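Local atomic coordinates of Baccell_00875 (Bacteroides cellulosilyticus DSM 14838, PDB entry 5NO8), a protein that probably acts as a polysaccharide lyase that removes L-rhamnose caps from complex arabinogalactan proteins, cleaving next to glucuronic acid. Residues 490-500 with 547-558. Numbering follows the deposited sequence.
Sequences YAIGIPVRLGL and PAIQFLAQLYLE
V496 drops as a knob between Q554, F551, L555 and E558, its two methyls dividing the work. CG1, anti to the backbone N (chi1 174°), packs on Q554 CB and E558 CG, while CG2 comes to 3.4 Å from F551 CE1. I494 meets the same ring, with its CD1 3.6 Å from F551 CD1 and its CG2 in the ring plane at the edge. F526 packs edge-to-face with F551, and F519 of helix 509-529 touches both I494 and V496. Toward the start of 490-500, I492 CG1 lies alongside P547 CG at 3.7 Å, and A548 CB meets the edge of the Y490 ring, which stacks on F526.

Hydrogen bonds join the segments near both ends of the contact. Q550, its chain extended, brings OE1 to 3.0 Å from G493 N; the donor stands above the carbonyl plane, and the bond is bent at 142°. Its NE2 is hydrogen-bonded to Y686 OH and to a glycerol probably taken up from the crystallisation liquor. Nearby, a water accepts from I494 N and can donate to A491 O and P547 O, joining loop and helix. At the far end R497 NE meets E558 OE2 at 3.1 Å in a nearly straight salt bridge, with the oxygen in the guanidinium plane and L557 CB over one guanidinium face.

Segments 496-500 and 547-558 run at 44° between their N-to-C directions, their axes 9.5 Å apart at closest approach. A loop, turned by an inverse gamma turn at P495, and the first turn of its helix thus lie on helix 542-559 in the helical part of the chain, a knobs-into-holes contact centred on V496.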
ATOM      1  N   TYR A 490      11.272   5.371 -16.144  1.00 30.11           N
ATOM      2  CA  TYR A 490       9.936   5.571 -15.581  1.00 28.18           C
ATOM      3  C   TYR A 490      10.055   6.288 -14.237  1.00 28.50           C
ATOM      4  O   TYR A 490       9.714   5.746 -13.168  1.00 31.77           O
ATOM      5  CB  TYR A 490       9.218   4.242 -15.418  1.00 28.20           C
ATOM      6  CG  TYR A 490       8.733   3.630 -16.710  1.00 27.61           C
ATOM      7  CD1 TYR A 490       9.624   3.193 -17.696  1.00 26.82           C
ATOM      8  CD2 TYR A 490       7.379   3.482 -16.944  1.00 27.14           C
ATOM      9  CE1 TYR A 490       9.149   2.640 -18.888  1.00 27.73           C
ATOM     10  CE2 TYR A 490       6.894   2.925 -18.126  1.00 28.32           C
ATOM     11  CZ  TYR A 490       7.787   2.504 -19.101  1.00 27.46           C
ATOM     12  OH  TYR A 490       7.270   1.947 -20.267  1.00 27.49           O
ATOM     13  N   ALA A 491      10.491   7.530 -14.295  1.00 23.89           N
ATOM     14  CA  ALA A 491      10.802   8.277 -13.076  1.00 24.24           C
ATOM     15  C   ALA A 491       9.497   8.742 -12.440  1.00 22.24           C
ATOM     16  O   ALA A 491       8.514   8.964 -13.138  1.00 22.16           O
ATOM     17  CB  ALA A 491      11.674   9.479 -13.408  1.00 24.30           C
ATOM     18  N   ILE A 492       9.531   8.925 -11.120  1.00 22.29           N
ATOM     19  CA  ILE A 492       8.383   9.384 -10.371  1.00 22.37           C
ATOM     20  C   ILE A 492       8.301  10.920 -10.413  1.00 21.57           C
ATOM     21  O   ILE A 492       9.281  11.622 -10.109  1.00 23.06           O
ATOM     22  CB  ILE A 492       8.468   8.935  -8.905  1.00 23.11           C
ATOM     23  CG1 ILE A 492       8.469   7.399  -8.817  1.00 23.75           C
ATOM     24  CG2 ILE A 492       7.294   9.526  -8.115  1.00 23.89           C
ATOM     25  CD1 ILE A 492       9.075   6.882  -7.537  1.00 25.25           C
ATOM     26  N   GLY A 493       7.126  11.422 -10.762  1.00 21.31           N
ATOM     27  CA  GLY A 493       6.852  12.848 -10.701  1.00 22.69           C
ATOM     28  C   GLY A 493       7.694  13.626 -11.695  1.00 23.64           C
ATOM     29  O   GLY A 493       8.286  14.651 -11.354  1.00 24.60           O
ATOM     30  N   ILE A 494       7.771  13.128 -12.928  1.00 23.76           N
ATOM     31  CA  ILE A 494       8.432  13.885 -13.992  1.00 24.58           C
ATOM     32  C   ILE A 494       7.599  15.171 -14.110  1.00 24.09           C
ATOM     33  O   ILE A 494       6.399  15.083 -14.334  1.00 22.88           O
ATOM     34  CB  ILE A 494       8.434  13.107 -15.315  1.00 26.12           C
ATOM     35  CG1 ILE A 494       9.282  11.830 -15.167  1.00 27.47           C
ATOM     36  CG2 ILE A 494       8.967  13.992 -16.443  1.00 26.31           C
ATOM     37  CD1 ILE A 494       9.018  10.789 -16.237  1.00 28.71           C
ATOM     38  N   PRO A 495       8.211  16.351 -13.889  1.00 24.73           N
ATOM     39  CA  PRO A 495       7.411  17.582 -13.801  1.00 24.83           C
ATOM     40  C   PRO A 495       7.010  18.191 -15.169  1.00 26.48           C
ATOM     41  O   PRO A 495       7.475  19.279 -15.534  1.00 27.63           O
ATOM     42  CB  PRO A 495       8.320  18.513 -12.991  1.00 24.62           C
ATOM     43  CG  PRO A 495       9.695  18.083 -13.361  1.00 25.58           C
ATOM     44  CD  PRO A 495       9.627  16.598 -13.543  1.00 24.79           C
ATOM     45  N   VAL A 496       6.138  17.500 -15.896  1.00 26.16           N
ATOM     46  CA  VAL A 496       5.762  17.897 -17.256  1.00 26.43           C
ATOM     47  C   VAL A 496       5.011  19.236 -17.304  1.00 26.89           C
ATOM     48  O   VAL A 496       5.449  20.187 -17.947  1.00 25.92           O
ATOM     49  CB  VAL A 496       4.937  16.791 -17.954  1.00 27.20           C
ATOM     50  CG1 VAL A 496       4.406  17.235 -19.311  1.00 26.60           C
ATOM     51  CG2 VAL A 496       5.763  15.521 -18.097  1.00 27.62           C
ATOM     52  N   ARG A 497       3.867  19.299 -16.636  1.00 26.87           N
ATOM     53  CA  ARG A 497       3.068  20.516 -16.610  1.00 28.12           C
ATOM     54  C   ARG A 497       3.803  21.663 -15.942  1.00 26.76           C
ATOM     55  O   ARG A 497       3.762  22.798 -16.438  1.00 24.53           O
ATOM     56  CB  ARG A 497       1.751  20.304 -15.883  1.00 29.88           C
ATOM     57  CG  ARG A 497       0.849  19.295 -16.532  1.00 33.44           C
ATOM     58  CD  ARG A 497      -0.600  19.548 -16.164  1.00 36.88           C
ATOM     59  NE  ARG A 497      -1.176  20.614 -16.982  1.00 40.26           N
ATOM     60  CZ  ARG A 497      -2.427  21.056 -16.884  1.00 40.91           C
ATOM     61  NH1 ARG A 497      -3.267  20.560 -15.977  1.00 41.61           N
ATOM     62  NH2 ARG A 497      -2.838  22.020 -17.694  1.00 42.57           N
ATOM     63  N   LEU A 498       4.460  21.362 -14.826  1.00 24.85           N
ATOM     64  CA  LEU A 498       5.164  22.376 -14.048  1.00 25.44           C
ATOM     65  C   LEU A 498       6.339  22.959 -14.856  1.00 26.27           C
ATOM     66  O   LEU A 498       6.500  24.171 -14.942  1.00 26.04           O
ATOM     67  CB  LEU A 498       5.680  21.770 -12.754  1.00 25.64           C
ATOM     68  CG  LEU A 498       6.556  22.641 -11.866  1.00 25.24           C
ATOM     69  CD1 LEU A 498       5.828  23.900 -11.407  1.00 25.98           C
ATOM     70  CD2 LEU A 498       7.028  21.821 -10.691  1.00 26.44           C
ATOM     71  N   GLY A 499       7.158  22.086 -15.421  1.00 24.40           N
ATOM     72  CA  GLY A 499       8.316  22.520 -16.202  1.00 26.08           C
ATOM     73  C   GLY A 499       7.924  23.349 -17.419  1.00 25.12           C
ATOM     74  O   GLY A 499       8.467  24.442 -17.630  1.00 28.13           O
ATOM     75  N   LEU A 500       7.005  22.847 -18.217  1.00 24.91           N
ATOM     76  CA  LEU A 500       6.539  23.590 -19.399  1.00 26.36           C
ATOM     77  C   LEU A 500       5.822  24.898 -19.068  1.00 30.54           C
ATOM     78  O   LEU A 500       6.013  25.897 -19.778  1.00 28.66           O
ATOM     79  CB  LEU A 500       5.629  22.736 -20.275  1.00 26.17           C
ATOM     80  CG  LEU A 500       6.287  21.528 -20.945  1.00 26.24           C
ATOM     81  CD1 LEU A 500       5.241  20.806 -21.761  1.00 25.65           C
ATOM     82  CD2 LEU A 500       7.470  21.945 -21.808  1.00 27.81           C
ATOM     83  N   PRO A 547       3.737   6.217 -12.160  1.00 21.65           N
ATOM     84  CA  PRO A 547       4.455   7.307 -12.857  1.00 22.75           C
ATOM     85  C   PRO A 547       4.325   7.319 -14.385  1.00 23.13           C
ATOM     86  O   PRO A 547       4.311   8.407 -14.971  1.00 21.39           O
ATOM     87  CB  PRO A 547       5.898   7.044 -12.485  1.00 24.34           C
ATOM     88  CG  PRO A 547       5.812   6.446 -11.133  1.00 24.17           C
ATOM     89  CD  PRO A 547       4.628   5.527 -11.218  1.00 21.72           C
ATOM     90  N   ALA A 548       4.239   6.139 -15.009  1.00 23.25           N
ATOM     91  CA  ALA A 548       3.995   6.059 -16.459  1.00 23.46           C
ATOM     92  C   ALA A 548       2.745   6.825 -16.812  1.00 22.31           C
ATOM     93  O   ALA A 548       2.739   7.655 -17.721  1.00 22.66           O
ATOM     94  CB  ALA A 548       3.846   4.603 -16.922  1.00 25.78           C
ATOM     95  N   ILE A 549       1.684   6.578 -16.059  1.00 20.55           N
ATOM     96  CA  ILE A 549       0.384   7.143 -16.368  1.00 19.79           C
ATOM     97  C   ILE A 549       0.332   8.624 -15.965  1.00 19.39           C
ATOM     98  O   ILE A 549      -0.311   9.438 -16.661  1.00 20.50           O
ATOM     99  CB  ILE A 549      -0.740   6.358 -15.668  1.00 19.65           C
ATOM    100  CG1 ILE A 549      -0.688   4.878 -16.066  1.00 20.41           C
ATOM    101  CG2 ILE A 549      -2.103   6.935 -15.969  1.00 20.05           C
ATOM    102  CD1 ILE A 549      -1.690   4.022 -15.332  1.00 20.42           C
ATOM    103  N   GLN A 550       0.999   8.954 -14.856  1.00 19.83           N
ATOM    104  CA  GLN A 550       1.152  10.332 -14.354  1.00 20.27           C
ATOM    105  C   GLN A 550       1.810  11.184 -15.448  1.00 21.19           C
ATOM    106  O   GLN A 550       1.338  12.272 -15.793  1.00 22.17           O
ATOM    107  CB  GLN A 550       2.024  10.318 -13.083  1.00 21.32           C
ATOM    108  CG  GLN A 550       2.296  11.652 -12.402  1.00 23.19           C
ATOM    109  CD  GLN A 550       3.369  11.558 -11.314  1.00 23.64           C
ATOM    110  OE1 GLN A 550       4.257  10.680 -11.342  1.00 24.16           O
ATOM    111  NE2 GLN A 550       3.302  12.471 -10.351  1.00 23.46           N
ATOM    112  N   PHE A 551       2.869  10.643 -16.026  1.00 20.84           N
ATOM    113  CA  PHE A 551       3.566  11.316 -17.123  1.00 20.98           C
ATOM    114  C   PHE A 551       2.698  11.484 -18.366  1.00 21.15           C
ATOM    115  O   PHE A 551       2.572  12.600 -18.914  1.00 21.95           O
ATOM    116  CB  PHE A 551       4.822  10.548 -17.490  1.00 21.01           C
ATOM    117  CG  PHE A 551       5.566  11.167 -18.625  1.00 21.44           C
ATOM    118  CD1 PHE A 551       6.500  12.126 -18.382  1.00 22.22           C
ATOM    119  CD2 PHE A 551       5.270  10.810 -19.936  1.00 22.04           C
ATOM    120  CE1 PHE A 551       7.185  12.738 -19.420  1.00 22.76           C
ATOM    121  CE2 PHE A 551       5.939  11.403 -20.981  1.00 22.52           C
ATOM    122  CZ  PHE A 551       6.895  12.361 -20.724  1.00 23.49           C
ATOM    123  N   LEU A 552       2.113  10.383 -18.825  1.00 20.85           N
ATOM    124  CA  LEU A 552       1.295  10.410 -20.029  1.00 21.16           C
ATOM    125  C   LEU A 552       0.076  11.318 -19.929  1.00 22.25           C
ATOM    126  O   LEU A 552      -0.278  11.989 -20.905  1.00 21.02           O
ATOM    127  CB  LEU A 552       0.863   9.011 -20.445  1.00 22.53           C
ATOM    128  CG  LEU A 552       1.962   8.049 -20.926  1.00 24.11           C
ATOM    129  CD1 LEU A 552       1.390   6.652 -20.935  1.00 25.35           C
ATOM    130  CD2 LEU A 552       2.484   8.399 -22.313  1.00 25.73           C
ATOM    131  N   ALA A 553      -0.583  11.339 -18.771  1.00 20.30           N
ATOM    132  CA  ALA A 553      -1.754  12.184 -18.599  1.00 21.35           C
ATOM    133  C   ALA A 553      -1.381  13.672 -18.677  1.00 20.88           C
ATOM    134  O   ALA A 553      -2.096  14.471 -19.296  1.00 22.01           O
ATOM    135  CB  ALA A 553      -2.457  11.875 -17.292  1.00 20.79           C
ATOM    136  N   GLN A 554      -0.278  14.027 -18.039  1.00 21.22           N
ATOM    137  CA  GLN A 554       0.267  15.384 -18.144  1.00 21.34           C
ATOM    138  C   GLN A 554       0.667  15.708 -19.588  1.00 23.74           C
ATOM    139  O   GLN A 554       0.413  16.817 -20.074  1.00 23.93           O
ATOM    140  CB  GLN A 554       1.470  15.578 -17.254  1.00 22.10           C
ATOM    141  CG  GLN A 554       1.178  15.598 -15.765  1.00 23.04           C
ATOM    142  CD  GLN A 554       2.446  15.707 -14.974  1.00 22.63           C
ATOM    143  OE1 GLN A 554       2.973  14.703 -14.474  1.00 27.08           O
ATOM    144  NE2 GLN A 554       2.984  16.898 -14.891  1.00 19.73           N
ATOM    145  N   LEU A 555       1.296  14.755 -20.271  1.00 23.28           N
ATOM    146  CA  LEU A 555       1.681  14.979 -21.672  1.00 24.67           C
ATOM    147  C   LEU A 555       0.441  15.189 -22.537  1.00 24.74           C
ATOM    148  O   LEU A 555       0.434  16.077 -23.390  1.00 25.92           O
ATOM    149  CB  LEU A 555       2.550  13.836 -22.199  1.00 26.27           C
ATOM    150  CG  LEU A 555       3.203  14.059 -23.577  1.00 26.73           C
ATOM    151  CD1 LEU A 555       4.021  15.344 -23.561  1.00 27.22           C
ATOM    152  CD2 LEU A 555       4.114  12.887 -23.947  1.00 27.91           C
ATOM    153  N   TYR A 556      -0.633  14.451 -22.278  1.00 24.66           N
ATOM    154  CA  TYR A 556      -1.894  14.713 -22.949  1.00 26.08           C
ATOM    155  C   TYR A 556      -2.415  16.131 -22.672  1.00 29.20           C
ATOM    156  O   TYR A 556      -2.877  16.816 -23.593  1.00 28.64           O
ATOM    157  CB  TYR A 556      -2.977  13.700 -22.572  1.00 26.46           C
ATOM    158  CG  TYR A 556      -4.309  14.057 -23.168  1.00 27.14           C
ATOM    159  CD1 TYR A 556      -4.549  13.865 -24.533  1.00 27.86           C
ATOM    160  CD2 TYR A 556      -5.311  14.652 -22.402  1.00 27.36           C
ATOM    161  CE1 TYR A 556      -5.760  14.209 -25.096  1.00 27.83           C
ATOM    162  CE2 TYR A 556      -6.517  15.020 -22.974  1.00 28.76           C
ATOM    163  CZ  TYR A 556      -6.724  14.792 -24.320  1.00 29.11           C
ATOM    164  OH  TYR A 556      -7.920  15.123 -24.877  1.00 31.61           O
ATOM    165  N   LEU A 557      -2.389  16.547 -21.402  1.00 27.30           N
ATOM    166  CA  LEU A 557      -2.933  17.849 -21.045  1.00 27.54           C
ATOM    167  C   LEU A 557      -2.130  18.991 -21.676  1.00 28.92           C
ATOM    168  O   LEU A 557      -2.688  20.049 -21.934  1.00 28.57           O
ATOM    169  CB  LEU A 557      -3.020  18.016 -19.523  1.00 27.13           C
ATOM    170  CG  LEU A 557      -4.073  17.117 -18.839  1.00 26.67           C
ATOM    171  CD1 LEU A 557      -3.876  17.055 -17.320  1.00 27.04           C
ATOM    172  CD2 LEU A 557      -5.487  17.564 -19.160  1.00 26.98           C
ATOM    173  N   GLU A 558      -0.844  18.763 -21.936  1.00 31.16           N
ATOM    174  CA  GLU A 558       0.004  19.748 -22.606  1.00 35.63           C
ATOM    175  C   GLU A 558      -0.056  19.718 -24.142  1.00 38.56           C
ATOM    176  O   GLU A 558       0.154  20.750 -24.775  1.00 41.59           O
ATOM    177  CB  GLU A 558       1.464  19.577 -22.154  1.00 39.82           C
ATOM    178  CG  GLU A 558       1.689  19.846 -20.667  1.00 43.99           C
ATOM    179  CD  GLU A 558       1.383  21.281 -20.270  1.00 46.00           C
ATOM    180  OE1 GLU A 558       1.901  22.211 -20.930  1.00 49.76           O
ATOM    181  OE2 GLU A 558       0.614  21.475 -19.307  1.00 48.11           O
TER
HETATM  182  O   HOH W   1       6.245  10.438 -13.783  1.00 31.84           O